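Local coordinates for helicase of the snf2/rad54 family (Sulfolobus solfataricus, PDB 1Z5Z), which probably uses ATP hydrolysis to move along DNA and remodel protein-DNA complexes, as a SWI2/SNF2 ATPase of which this is the C-terminal domain, at residues A42-A47 and K76-H81; I62-M67 and L255-L260; V217-S222 and K229-L234; S239-I244 and D249-E254. One frame throughout, in Å; residues are numbered along the deposited sequence.

In the fold
Interactions 1 and 3 are buried, while interactions 2 and 4 lie at the surface, their centres about 22 and 20 Å from that of the chain. Helix 61-78 serves twice: its C-terminal end packs on helix 39-55 through apolar side chains in interaction 1, and its N-terminal part reaches out with an arginine in interaction 2. Interaction 3 ties strand 216-222 to helix 226-236 by a buried salt bridge, and interaction 4, just beyond that helix, relies on an aromatic pair and a water. Lys76 of interaction 1 forms a salt bridge with Asp249 of interaction 4, and Ile252 touches both Leu260 of interaction 2 and Ile230 of interaction 3.

Interaction 1 of 4, residues A42-A47 and K76-H81; sequences AAMYKA and KQIVDH
The ring of Tyr45 is met at its edge by Val79, whose CG1 lies near the ring plane, 3.7 Å from CD1 of Tyr45 and about as close to CE1. With CG of Tyr45 opposite the backbone N (chi1 -172°), the ring extends past Ile78 to this methyl, and the phenol OH continues to Leu226 N and Ile264 O. Ile78 fills the middle of the contact. Its CD1 sits 3.6 Å from CB of Met44 and equally near the Met44 carbonyl oxygen, so the methyl presses on the backbone of helix 39-55 itself; its CG2 faces CB of Tyr45 at 4.2 Å. The Met44 chain bends at chi3 (78°), which brings CE back to 4.1 Å from CG1 of Ile78. Replacing Ile78 with an alanine would probably open a gap between helix 39-55 and the end of helix 61-78, leaving CB of Met44 and of Tyr45 without their partner and the Met44 end free to shift. Leu85 of helix 83-86 also touches Ile78, and Gln41 NE2 bonds to its carbonyl oxygen. The contact is the apolar seam of an antiparallel helical hairpin, helix 39-55 against helix 61-78, near its open end.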
loop_
_atom_site.group_PDB
_atom_site.type_symbol
_atom_site.label_atom_id
_atom_site.label_comp_id
_atom_site.label_asym_id
_atom_site.label_seq_id
_atom_site.Cartn_x
_atom_site.Cartn_y
_atom_site.Cartn_z
ATOM N N ALA A 42 -9.060 -9.520 -8.382
ATOM C CA ALA A 42 -10.467 -9.193 -8.229
ATOM C C ALA A 42 -11.218 -10.393 -7.691
ATOM O O ALA A 42 -12.108 -10.256 -6.840
ATOM C CB ALA A 42 -11.068 -8.735 -9.566
ATOM N N ALA A 43 -10.852 -11.578 -8.155
ATOM C CA ALA A 43 -11.524 -12.775 -7.653
ATOM C C ALA A 43 -11.227 -13.005 -6.175
ATOM O O ALA A 43 -12.115 -13.382 -5.427
ATOM C CB ALA A 43 -11.106 -13.994 -8.443
ATOM N N MET A 44 -9.978 -12.807 -5.751
ATOM C CA MET A 44 -9.633 -13.025 -4.339
ATOM C C MET A 44 -10.319 -11.967 -3.480
ATOM O O MET A 44 -10.879 -12.262 -2.421
ATOM C CB MET A 44 -8.116 -12.950 -4.149
ATOM C CG MET A 44 -7.363 -14.130 -4.711
ATOM S SD MET A 44 -5.628 -13.751 -4.863
ATOM C CE MET A 44 -5.061 -13.939 -3.169
ATOM N N TYR A 45 -10.291 -10.729 -3.958
ATOM C CA TYR A 45 -10.908 -9.625 -3.231
ATOM C C TYR A 45 -12.382 -9.931 -2.993
ATOM O O TYR A 45 -12.899 -9.785 -1.882
ATOM C CB TYR A 45 -10.791 -8.323 -4.039
ATOM C CG TYR A 45 -11.230 -7.082 -3.263
ATOM C CD1 TYR A 45 -10.274 -6.204 -2.717
ATOM C CD2 TYR A 45 -12.575 -6.779 -3.072
ATOM C CE1 TYR A 45 -10.655 -5.050 -2.003
ATOM C CE2 TYR A 45 -12.963 -5.615 -2.353
ATOM C CZ TYR A 45 -11.982 -4.764 -1.828
ATOM O OH TYR A 45 -12.321 -3.615 -1.144
ATOM N N LYS A 46 -13.069 -10.355 -4.049
ATOM C CA LYS A 46 -14.489 -10.653 -3.938
ATOM C C LYS A 46 -14.801 -11.804 -2.970
ATOM O O LYS A 46 -15.719 -11.713 -2.154
ATOM C CB LYS A 46 -15.078 -10.956 -5.331
ATOM C CG LYS A 46 -16.620 -10.979 -5.332
ATOM C CD LYS A 46 -17.167 -11.029 -6.746
ATOM C CE LYS A 46 -18.690 -11.185 -6.762
ATOM N NZ LYS A 46 -19.120 -11.644 -8.135
ATOM N N ALA A 47 -14.029 -12.871 -3.040
ATOM C CA ALA A 47 -14.268 -13.996 -2.164
ATOM C C ALA A 47 -14.208 -13.586 -0.711
ATOM O O ALA A 47 -15.108 -13.902 0.073
ATOM C CB ALA A 47 -13.257 -15.088 -2.442
ATOM N N LYS A 76 -6.214 -5.592 2.112
ATOM C CA LYS A 76 -5.102 -4.697 1.880
ATOM C C LYS A 76 -3.975 -5.460 1.265
ATOM O O LYS A 76 -3.251 -4.939 0.409
ATOM C CB LYS A 76 -4.637 -4.048 3.167
ATOM C CG LYS A 76 -5.568 -2.996 3.760
ATOM C CD LYS A 76 -4.933 -2.537 5.088
ATOM C CE LYS A 76 -5.740 -1.496 5.834
ATOM N NZ LYS A 76 -5.095 -1.263 7.198
ATOM N N GLN A 77 -3.811 -6.718 1.669
ATOM C CA GLN A 77 -2.728 -7.495 1.090
ATOM C C GLN A 77 -3.029 -7.920 -0.348
ATOM O O GLN A 77 -2.145 -7.905 -1.184
ATOM C CB GLN A 77 -2.444 -8.729 1.943
ATOM C CG GLN A 77 -1.838 -8.375 3.311
ATOM C CD GLN A 77 -1.691 -9.627 4.193
ATOM O OE1 GLN A 77 -0.585 -10.084 4.458
ATOM N NE2 GLN A 77 -2.817 -10.196 4.605
ATOM N N ILE A 78 -4.281 -8.282 -0.611
ATOM C CA ILE A 78 -4.694 -8.712 -1.937
ATOM C C ILE A 78 -4.508 -7.594 -2.959
ATOM O O ILE A 78 -4.014 -7.849 -4.071
ATOM C CB ILE A 78 -6.201 -9.175 -1.917
ATOM C CG1 ILE A 78 -6.310 -10.560 -1.231
ATOM C CG2 ILE A 78 -6.779 -9.204 -3.318
ATOM C CD1 ILE A 78 -7.764 -11.041 -1.119
ATOM N N VAL A 79 -4.868 -6.363 -2.599
ATOM C CA VAL A 79 -4.698 -5.281 -3.577
ATOM C C VAL A 79 -3.250 -4.880 -3.828
ATOM O O VAL A 79 -2.975 -4.107 -4.755
ATOM C CB VAL A 79 -5.510 -4.018 -3.206
ATOM C CG1 VAL A 79 -7.018 -4.405 -3.082
ATOM C CG2 VAL A 79 -4.981 -3.410 -1.904
ATOM N N ASP A 80 -2.325 -5.401 -3.011
ATOM C CA ASP A 80 -0.907 -5.123 -3.178
ATOM C C ASP A 80 -0.325 -6.219 -4.068
ATOM O O ASP A 80 0.305 -5.939 -5.053
ATOM C CB ASP A 80 -0.186 -5.147 -1.816
ATOM C CG ASP A 80 -0.139 -3.788 -1.152
ATOM O OD1 ASP A 80 -0.893 -2.857 -1.585
ATOM O OD2 ASP A 80 0.656 -3.656 -0.196
ATOM N N HIS A 81 -0.509 -7.483 -3.681
ATOM C CA HIS A 81 0.028 -8.588 -4.465
ATOM C C HIS A 81 -0.502 -9.928 -3.976
ATOM O O HIS A 81 -0.338 -10.295 -2.799
ATOM C CB HIS A 81 1.546 -8.598 -4.391
ATOM C CG HIS A 81 2.195 -9.391 -5.483
ATOM N ND1 HIS A 81 1.951 -10.737 -5.681
ATOM C CD2 HIS A 81 3.050 -9.012 -6.465
ATOM C CE1 HIS A 81 2.623 -11.151 -6.740
ATOM N NE2 HIS A 81 3.300 -10.122 -7.233
#

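Interaction 2 of 4, residues I62-M67 and L255-L260; sequences IKRKGM and LSTEEL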
loop_
_atom_site.group_PDB
_atom_site.type_symbol
_atom_site.label_atom_id
_atom_site.label_comp_id
_atom_site.label_asym_id
_atom_site.label_seq_id
_atom_site.Cartn_x
_atom_site.Cartn_y
_atom_site.Cartn_z
ATOM N N ILE A 62 -16.762 -7.439 20.450
ATOM C CA ILE A 62 -15.361 -7.768 20.289
ATOM C C ILE A 62 -15.092 -8.711 19.139
ATOM O O ILE A 62 -14.194 -8.448 18.344
ATOM C CB ILE A 62 -14.765 -8.380 21.600
ATOM C CG1 ILE A 62 -14.533 -7.263 22.621
ATOM C CG2 ILE A 62 -13.453 -9.112 21.311
ATOM C CD1 ILE A 62 -13.646 -6.130 22.120
ATOM N N LYS A 63 -15.836 -9.811 19.047
ATOM C CA LYS A 63 -15.593 -10.756 17.960
ATOM C C LYS A 63 -15.891 -10.153 16.573
ATOM O O LYS A 63 -15.292 -10.570 15.577
ATOM C CB LYS A 63 -16.398 -12.050 18.149
ATOM C CG LYS A 63 -15.922 -12.969 19.301
ATOM C CD LYS A 63 -16.482 -14.395 19.104
ATOM C CE LYS A 63 -16.078 -15.357 20.222
ATOM N N ARG A 64 -16.806 -9.183 16.521
ATOM C CA ARG A 64 -17.171 -8.526 15.263
ATOM C C ARG A 64 -16.021 -7.613 14.875
ATOM O O ARG A 64 -15.619 -7.576 13.719
ATOM C CB ARG A 64 -18.464 -7.708 15.401
ATOM C CG ARG A 64 -18.853 -6.897 14.123
ATOM C CD ARG A 64 -20.242 -6.250 14.240
ATOM N NE ARG A 64 -20.790 -5.733 12.975
ATOM C CZ ARG A 64 -20.519 -4.531 12.466
ATOM N NH1 ARG A 64 -21.073 -4.144 11.322
ATOM N NH2 ARG A 64 -19.696 -3.706 13.091
ATOM N N LYS A 65 -15.480 -6.890 15.845
ATOM C CA LYS A 65 -14.358 -5.995 15.573
ATOM C C LYS A 65 -13.195 -6.778 14.962
ATOM O O LYS A 65 -12.638 -6.400 13.912
ATOM C CB LYS A 65 -13.888 -5.341 16.861
ATOM C CG LYS A 65 -14.238 -3.886 16.994
ATOM C CD LYS A 65 -12.945 -3.100 17.222
ATOM C CE LYS A 65 -13.198 -1.652 17.655
ATOM N NZ LYS A 65 -11.903 -0.921 17.772
ATOM N N GLY A 66 -12.838 -7.872 15.627
ATOM C CA GLY A 66 -11.749 -8.704 15.156
ATOM C C GLY A 66 -12.009 -9.377 13.812
ATOM O O GLY A 66 -11.071 -9.679 13.064
ATOM N N MET A 67 -13.270 -9.640 13.490
ATOM C CA MET A 67 -13.569 -10.281 12.221
ATOM C C MET A 67 -13.365 -9.272 11.107
ATOM O O MET A 67 -12.796 -9.582 10.070
ATOM C CB MET A 67 -15.009 -10.820 12.193
ATOM C CG MET A 67 -15.346 -11.562 10.915
ATOM S SD MET A 67 -16.986 -12.301 10.982
ATOM C CE MET A 67 -16.582 -13.924 11.685
ATOM N N LEU A 255 -18.579 0.597 11.926
ATOM C CA LEU A 255 -19.633 0.961 10.976
ATOM C C LEU A 255 -20.742 -0.098 11.005
ATOM O O LEU A 255 -20.516 -1.251 11.379
ATOM C CB LEU A 255 -19.073 1.007 9.544
ATOM C CG LEU A 255 -17.882 1.902 9.217
ATOM C CD1 LEU A 255 -17.381 1.578 7.797
ATOM C CD2 LEU A 255 -18.283 3.366 9.325
ATOM N N SER A 256 -21.940 0.288 10.595
ATOM C CA SER A 256 -23.025 -0.679 10.516
ATOM C C SER A 256 -22.607 -1.636 9.384
ATOM O O SER A 256 -21.720 -1.316 8.567
ATOM C CB SER A 256 -24.320 0.020 10.105
ATOM O OG SER A 256 -24.210 0.524 8.774
ATOM N N THR A 257 -23.239 -2.796 9.317
ATOM C CA THR A 257 -22.927 -3.741 8.258
ATOM C C THR A 257 -23.166 -3.166 6.854
ATOM O O THR A 257 -22.474 -3.529 5.896
ATOM C CB THR A 257 -23.762 -4.994 8.415
ATOM O OG1 THR A 257 -23.325 -5.685 9.593
ATOM C CG2 THR A 257 -23.619 -5.905 7.176
ATOM N N GLU A 258 -24.152 -2.277 6.742
ATOM C CA GLU A 258 -24.486 -1.672 5.457
ATOM C C GLU A 258 -23.425 -0.645 5.095
ATOM O O GLU A 258 -22.962 -0.614 3.962
ATOM C CB GLU A 258 -25.865 -1.000 5.514
ATOM N N GLU A 259 -23.064 0.205 6.050
ATOM C CA GLU A 259 -22.022 1.188 5.823
ATOM C C GLU A 259 -20.713 0.495 5.478
ATOM O O GLU A 259 -19.977 0.944 4.586
ATOM C CB GLU A 259 -21.810 2.040 7.064
ATOM C CG GLU A 259 -22.874 3.091 7.285
ATOM C CD GLU A 259 -22.750 3.721 8.652
ATOM O OE1 GLU A 259 -23.110 4.905 8.779
ATOM O OE2 GLU A 259 -22.294 3.031 9.597
ATOM N N LEU A 260 -20.424 -0.605 6.173
ATOM C CA LEU A 260 -19.193 -1.351 5.917
ATOM C C LEU A 260 -19.157 -1.872 4.461
ATOM O O LEU A 260 -18.147 -1.769 3.762
ATOM C CB LEU A 260 -19.079 -2.531 6.883
ATOM C CG LEU A 260 -17.832 -3.411 6.710
ATOM C CD1 LEU A 260 -16.596 -2.591 7.038
ATOM C CD2 LEU A 260 -17.913 -4.647 7.599
#
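A helix N-terminus closed by a capping box is held here by an arginine from another helix: Arg64, on helix 61-78, grips the turn that leads into helix 257-264. Its guanidinium takes the carbonyl oxygen of Leu255 end-on with two nitrogens, NH1 at 2.9 Å and NH2 at 3.1 Å from Leu255 O. The oxygen lies near the guanidinium plane, and neither bond is straight, since one acceptor sits between two N-H groups. NH1 also donates to OG1 of Thr257 at 3.2 Å, almost linearly (167°) and only 5° out of the guanidinium plane. Three bonds thus fix the rotation of the group. The Arg64 side chain, extended from CG to NE with CG trans to the backbone N (chi1 176°), spans the distance between backbones whose nearest CA atoms, Arg64 and Thr257, are 10.3 Å apart. Next in the chain, Glu259 N donates to Ser256 OG at 3.0 Å, and Ser256 N returns a bond to Glu259 OE2 at 2.9 Å through the anti lone pair. Around this surface contact, Phe53 of helix 39-55 touches Thr257, the loop residues Ile56 and Val59 touch Arg64, and helix 250-253 runs just ahead of the capped turn.

Interaction 3 of 4, residues V217-S222 and K229-L234; sequences VHKLIS and KIDQLL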
loop_
_atom_site.group_PDB
_atom_site.type_symbol
_atom_site.label_atom_id
_atom_site.label_comp_id
_atom_site.label_asym_id
_atom_site.label_seq_id
_atom_site.Cartn_x
_atom_site.Cartn_y
_atom_site.Cartn_z
ATOM N N VAL A 217 5.313 13.063 -6.133
ATOM C CA VAL A 217 4.651 12.060 -5.290
ATOM C C VAL A 217 3.536 11.279 -5.982
ATOM O O VAL A 217 2.693 11.861 -6.667
ATOM C CB VAL A 217 4.051 12.717 -4.030
ATOM C CG1 VAL A 217 3.361 11.686 -3.176
ATOM C CG2 VAL A 217 5.127 13.380 -3.247
ATOM N N HIS A 218 3.531 9.954 -5.818
ATOM C CA HIS A 218 2.492 9.103 -6.407
ATOM C C HIS A 218 1.791 8.226 -5.354
ATOM O O HIS A 218 2.441 7.507 -4.579
ATOM C CB HIS A 218 3.057 8.151 -7.476
ATOM C CG HIS A 218 3.658 8.830 -8.666
ATOM N ND1 HIS A 218 5.010 8.784 -8.948
ATOM C CD2 HIS A 218 3.087 9.518 -9.685
ATOM C CE1 HIS A 218 5.240 9.406 -10.089
ATOM N NE2 HIS A 218 4.089 9.860 -10.559
ATOM N N LYS A 219 0.472 8.243 -5.329
ATOM C CA LYS A 219 -0.245 7.392 -4.368
ATOM C C LYS A 219 -0.979 6.344 -5.158
ATOM O O LYS A 219 -1.906 6.679 -5.890
ATOM C CB LYS A 219 -1.265 8.177 -3.544
ATOM C CG LYS A 219 -0.663 9.108 -2.540
ATOM C CD LYS A 219 -1.739 10.065 -1.995
ATOM C CE LYS A 219 -2.977 9.311 -1.537
ATOM N NZ LYS A 219 -4.242 10.019 -1.891
ATOM N N LEU A 220 -0.580 5.080 -5.014
ATOM C CA LEU A 220 -1.241 4.033 -5.748
ATOM C C LEU A 220 -2.593 3.731 -5.099
ATOM O O LEU A 220 -2.676 3.571 -3.876
ATOM C CB LEU A 220 -0.360 2.777 -5.779
ATOM C CG LEU A 220 1.064 2.980 -6.357
ATOM C CD1 LEU A 220 1.644 1.625 -6.691
ATOM C CD2 LEU A 220 1.055 3.845 -7.623
ATOM N N ILE A 221 -3.642 3.626 -5.908
ATOM C CA ILE A 221 -4.989 3.336 -5.386
ATOM C C ILE A 221 -5.681 2.278 -6.207
ATOM O O ILE A 221 -5.803 2.436 -7.428
ATOM C CB ILE A 221 -5.866 4.598 -5.403
ATOM C CG1 ILE A 221 -5.320 5.623 -4.405
ATOM C CG2 ILE A 221 -7.316 4.244 -5.029
ATOM C CD1 ILE A 221 -6.145 6.913 -4.391
ATOM N N SER A 222 -6.112 1.187 -5.575
ATOM C CA SER A 222 -6.809 0.130 -6.305
ATOM C C SER A 222 -8.251 0.503 -6.692
ATOM O O SER A 222 -9.121 0.740 -5.835
ATOM C CB SER A 222 -6.777 -1.179 -5.517
ATOM O OG SER A 222 -5.448 -1.660 -5.548
ATOM N N LYS A 229 -12.444 3.986 -1.874
ATOM C CA LYS A 229 -13.487 4.493 -0.968
ATOM C C LYS A 229 -12.956 5.316 0.172
ATOM O O LYS A 229 -13.464 6.401 0.467
ATOM C CB LYS A 229 -14.287 3.347 -0.365
ATOM C CG LYS A 229 -15.453 2.886 -1.194
ATOM C CD LYS A 229 -15.046 2.597 -2.591
ATOM C CE LYS A 229 -16.195 2.029 -3.365
ATOM N NZ LYS A 229 -15.619 0.922 -4.111
ATOM N N ILE A 230 -11.958 4.780 0.856
ATOM C CA ILE A 230 -11.389 5.525 1.952
ATOM C C ILE A 230 -10.768 6.823 1.456
ATOM O O ILE A 230 -10.958 7.872 2.054
ATOM C CB ILE A 230 -10.340 4.696 2.695
ATOM C CG1 ILE A 230 -11.043 3.635 3.535
ATOM C CG2 ILE A 230 -9.515 5.610 3.567
ATOM C CD1 ILE A 230 -10.251 2.300 3.685
ATOM N N ASP A 231 -10.047 6.774 0.345
ATOM C CA ASP A 231 -9.445 8.005 -0.157
ATOM C C ASP A 231 -10.526 9.032 -0.450
ATOM O O ASP A 231 -10.433 10.183 -0.023
ATOM C CB ASP A 231 -8.649 7.739 -1.428
ATOM C CG ASP A 231 -7.748 8.905 -1.792
ATOM O OD1 ASP A 231 -8.182 9.764 -2.581
ATOM O OD2 ASP A 231 -6.604 8.963 -1.272
ATOM N N GLN A 232 -11.552 8.613 -1.188
ATOM C CA GLN A 232 -12.651 9.511 -1.509
ATOM C C GLN A 232 -13.290 10.111 -0.266
ATOM O O GLN A 232 -13.552 11.308 -0.219
ATOM C CB GLN A 232 -13.732 8.777 -2.311
ATOM C CG GLN A 232 -13.310 8.480 -3.731
ATOM C CD GLN A 232 -14.284 7.583 -4.453
ATOM O OE1 GLN A 232 -14.074 7.236 -5.618
ATOM N NE2 GLN A 232 -15.352 7.190 -3.764
ATOM N N LEU A 233 -13.551 9.286 0.738
ATOM C CA LEU A 233 -14.184 9.781 1.970
ATOM C C LEU A 233 -13.405 10.887 2.711
ATOM O O LEU A 233 -14.006 11.854 3.202
ATOM C CB LEU A 233 -14.417 8.629 2.929
ATOM C CG LEU A 233 -15.692 7.832 2.755
ATOM C CD1 LEU A 233 -15.654 6.657 3.706
ATOM C CD2 LEU A 233 -16.914 8.727 3.021
ATOM N N LEU A 234 -12.083 10.732 2.817
ATOM C CA LEU A 234 -11.258 11.723 3.496
ATOM C C LEU A 234 -11.251 13.017 2.708
ATOM O O LEU A 234 -11.468 14.087 3.266
ATOM C CB LEU A 234 -9.819 11.239 3.624
ATOM C CG LEU A 234 -9.512 9.891 4.267
ATOM C CD1 LEU A 234 -7.998 9.752 4.406
ATOM C CD2 LEU A 234 -10.186 9.776 5.622
#
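A buried salt bridge links strand 216-222, in the parallel sheet of this helicase C-terminal domain, to helix 226-236, which follows it in the chain. Lys219 NZ donates to Asp231 OD2 at 2.7 Å, meeting the carboxylate on its syn side and 18° out of its plane. The two side chains approach from opposite directions. The lysine bends at chi3 (50°) and at chi4, which turns its ammonium toward the helix. Ile221, two residues along the strand and directed the same way, crosses Asp231 at about a right angle; its CD1 packs 3.6 Å from CG of Asp231 and 3.9 Å from OD1. The methyl covers one face of the carboxylate, while the ammonium meets it near its plane. Asn32 on strand 29-35 completes the polar cluster: its OD1 accepts from Lys219 NZ and its ND2 donates to Asp231 OD1, while Arg192 forms a second salt bridge to OD2. An alanine in place of Asp231 would probably leave the buried ammonium of Lys219 and the guanidinium of Arg192 without their shared anion. With two cations and an amide about it, the carboxylate is likely to stay ionised despite burial, and both of its oxygens are satisfied.

Interaction 4 of 4, residues S239-I244 and D249-E254; sequences SLFKDI and DSWITE
Phe241 and Trp251 form an edge-to-face (T-shaped) pair, the edge of the phenylalanine ring pointing at one face of the indole, with the Phe241 ring and the six-membered ring of Trp251 having centroids 5.8 Å apart and planes at 80°. The nearest atoms, Phe241 CE2 and Trp251 CZ3, are 4.5 Å apart. The other face of the indole is covered by CG1 of the next residue, Ile252, so the indole is held between Phe241 and Ile252. Leu233 of helix 226-236 touches both aromatic side chains. Apolar packing adds Ile244, whose side chain crosses Trp251 at about a right angle; with CG1 opposite the backbone N (chi1 -165°), that branch of Ile244 lies 3.4 Å from CB of Trp251, at the base of the tryptophan side chain. A water supplies the polar link, donating to Ile244 O at 2.8 Å and accepting from Trp251 N at 3.2 Å, and it lies in the plane of the indole at its edge. Thr253 OG1 donates to Ser250 O at 2.7 Å, a side-chain bond within the short, weakly bonded helix 250-253. Together these pack the end of helix 238-241, just after helix 226-236, against helix 250-253 on the surface, across a short connection. The contact thus rests on an aromatic edge, an aliphatic branch and a bridging water that satisfies a backbone carbonyl and N-H.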
loop_
_atom_site.group_PDB
_atom_site.type_symbol
_atom_site.label_atom_id
_atom_site.label_comp_id
_atom_site.label_asym_id
_atom_site.label_seq_id
_atom_site.Cartn_x
_atom_site.Cartn_y
_atom_site.Cartn_z
ATOM N N SER A 239 -13.419 17.497 7.537
ATOM C CA SER A 239 -13.978 18.098 8.742
ATOM C C SER A 239 -14.755 17.069 9.587
ATOM O O SER A 239 -14.592 17.006 10.813
ATOM C CB SER A 239 -14.904 19.241 8.339
ATOM O OG SER A 239 -14.338 19.966 7.258
ATOM N N LEU A 240 -15.588 16.258 8.935
ATOM C CA LEU A 240 -16.383 15.244 9.630
ATOM C C LEU A 240 -15.533 14.220 10.376
ATOM O O LEU A 240 -15.910 13.766 11.452
ATOM C CB LEU A 240 -17.262 14.491 8.628
ATOM C CG LEU A 240 -17.679 15.275 7.394
ATOM C CD1 LEU A 240 -18.339 14.353 6.403
ATOM C CD2 LEU A 240 -18.609 16.390 7.792
ATOM N N PHE A 241 -14.398 13.863 9.781
ATOM C CA PHE A 241 -13.481 12.850 10.313
ATOM C C PHE A 241 -12.407 13.398 11.263
ATOM O O PHE A 241 -11.785 12.634 12.017
ATOM C CB PHE A 241 -12.774 12.150 9.140
ATOM C CG PHE A 241 -13.703 11.443 8.190
ATOM C CD1 PHE A 241 -14.686 12.153 7.501
ATOM C CD2 PHE A 241 -13.593 10.067 7.984
ATOM C CE1 PHE A 241 -15.549 11.505 6.621
ATOM C CE2 PHE A 241 -14.447 9.407 7.105
ATOM C CZ PHE A 241 -15.429 10.127 6.422
ATOM N N LYS A 242 -12.192 14.714 11.195
ATOM C CA LYS A 242 -11.190 15.432 11.990
ATOM C C LYS A 242 -11.041 14.989 13.445
ATOM O O LYS A 242 -10.035 15.292 14.082
ATOM C CB LYS A 242 -11.478 16.938 11.944
ATOM C CG LYS A 242 -10.370 17.812 12.515
ATOM C CD LYS A 242 -10.789 19.272 12.441
ATOM C CE LYS A 242 -9.844 20.162 13.230
ATOM N NZ LYS A 242 -10.340 21.563 13.313
ATOM N N ASP A 243 -12.042 14.297 13.973
ATOM C CA ASP A 243 -11.983 13.813 15.346
ATOM C C ASP A 243 -11.493 12.384 15.374
ATOM O O ASP A 243 -10.486 12.033 16.008
ATOM N N ILE A 244 -12.228 11.576 14.642
ATOM C CA ILE A 244 -11.976 10.164 14.513
ATOM C C ILE A 244 -10.702 9.788 13.719
ATOM O O ILE A 244 -10.130 8.718 13.936
ATOM C CB ILE A 244 -13.179 9.522 13.833
ATOM C CG1 ILE A 244 -13.125 8.008 13.996
ATOM C CG2 ILE A 244 -13.223 9.950 12.383
ATOM C CD1 ILE A 244 -13.560 7.532 15.370
ATOM N N ASP A 249 -8.062 2.723 11.591
ATOM C CA ASP A 249 -9.188 1.957 11.046
ATOM C C ASP A 249 -10.308 1.776 12.045
ATOM O O ASP A 249 -11.375 1.278 11.700
ATOM C CB ASP A 249 -8.711 0.565 10.573
ATOM C CG ASP A 249 -7.937 0.614 9.245
ATOM O OD1 ASP A 249 -7.602 -0.474 8.703
ATOM O OD2 ASP A 249 -7.662 1.738 8.745
ATOM N N SER A 250 -10.054 2.170 13.285
ATOM C CA SER A 250 -11.041 2.038 14.345
ATOM C C SER A 250 -12.469 2.379 13.879
ATOM O O SER A 250 -13.408 1.573 14.028
ATOM C CB SER A 250 -10.645 2.927 15.523
ATOM O OG SER A 250 -11.742 3.154 16.393
ATOM N N TRP A 251 -12.633 3.561 13.293
ATOM C CA TRP A 251 -13.945 3.986 12.816
ATOM C C TRP A 251 -14.567 2.961 11.873
ATOM O O TRP A 251 -15.792 2.801 11.863
ATOM C CB TRP A 251 -13.848 5.329 12.101
ATOM C CG TRP A 251 -13.030 5.289 10.844
ATOM C CD1 TRP A 251 -11.667 5.338 10.743
ATOM C CD2 TRP A 251 -13.525 5.180 9.506
ATOM N NE1 TRP A 251 -11.284 5.279 9.423
ATOM C CE2 TRP A 251 -12.407 5.186 8.642
ATOM C CE3 TRP A 251 -14.807 5.092 8.952
ATOM C CZ2 TRP A 251 -12.532 5.088 7.261
ATOM C CZ3 TRP A 251 -14.928 4.997 7.577
ATOM C CH2 TRP A 251 -13.796 5.003 6.748
ATOM N N ILE A 252 -13.735 2.268 11.094
ATOM C CA ILE A 252 -14.249 1.265 10.156
ATOM C C ILE A 252 -14.831 0.038 10.858
ATOM O O ILE A 252 -15.851 -0.499 10.425
ATOM C CB ILE A 252 -13.168 0.746 9.167
ATOM C CG1 ILE A 252 -12.689 1.862 8.235
ATOM C CG2 ILE A 252 -13.755 -0.355 8.296
ATOM C CD1 ILE A 252 -11.751 1.350 7.136
ATOM N N THR A 253 -14.188 -0.407 11.936
ATOM C CA THR A 253 -14.661 -1.586 12.663
ATOM C C THR A 253 -15.957 -1.328 13.417
ATOM O O THR A 253 -16.570 -2.250 13.936
ATOM C CB THR A 253 -13.606 -2.082 13.670
ATOM O OG1 THR A 253 -13.384 -1.071 14.658
ATOM C CG2 THR A 253 -12.274 -2.385 12.955
ATOM N N GLU A 254 -16.375 -0.074 13.475
ATOM C CA GLU A 254 -17.612 0.276 14.159
ATOM C C GLU A 254 -18.767 0.715 13.235
ATOM O O GLU A 254 -19.811 1.160 13.697
ATOM C CB GLU A 254 -17.315 1.359 15.190
ATOM C CG GLU A 254 -16.202 0.948 16.132
ATOM C CD GLU A 254 -15.969 1.946 17.232
ATOM O OE1 GLU A 254 -15.735 3.131 16.910
ATOM O OE2 GLU A 254 -16.014 1.542 18.417
HETATM O O HOH W 1 -10.535 6.010 13.591
#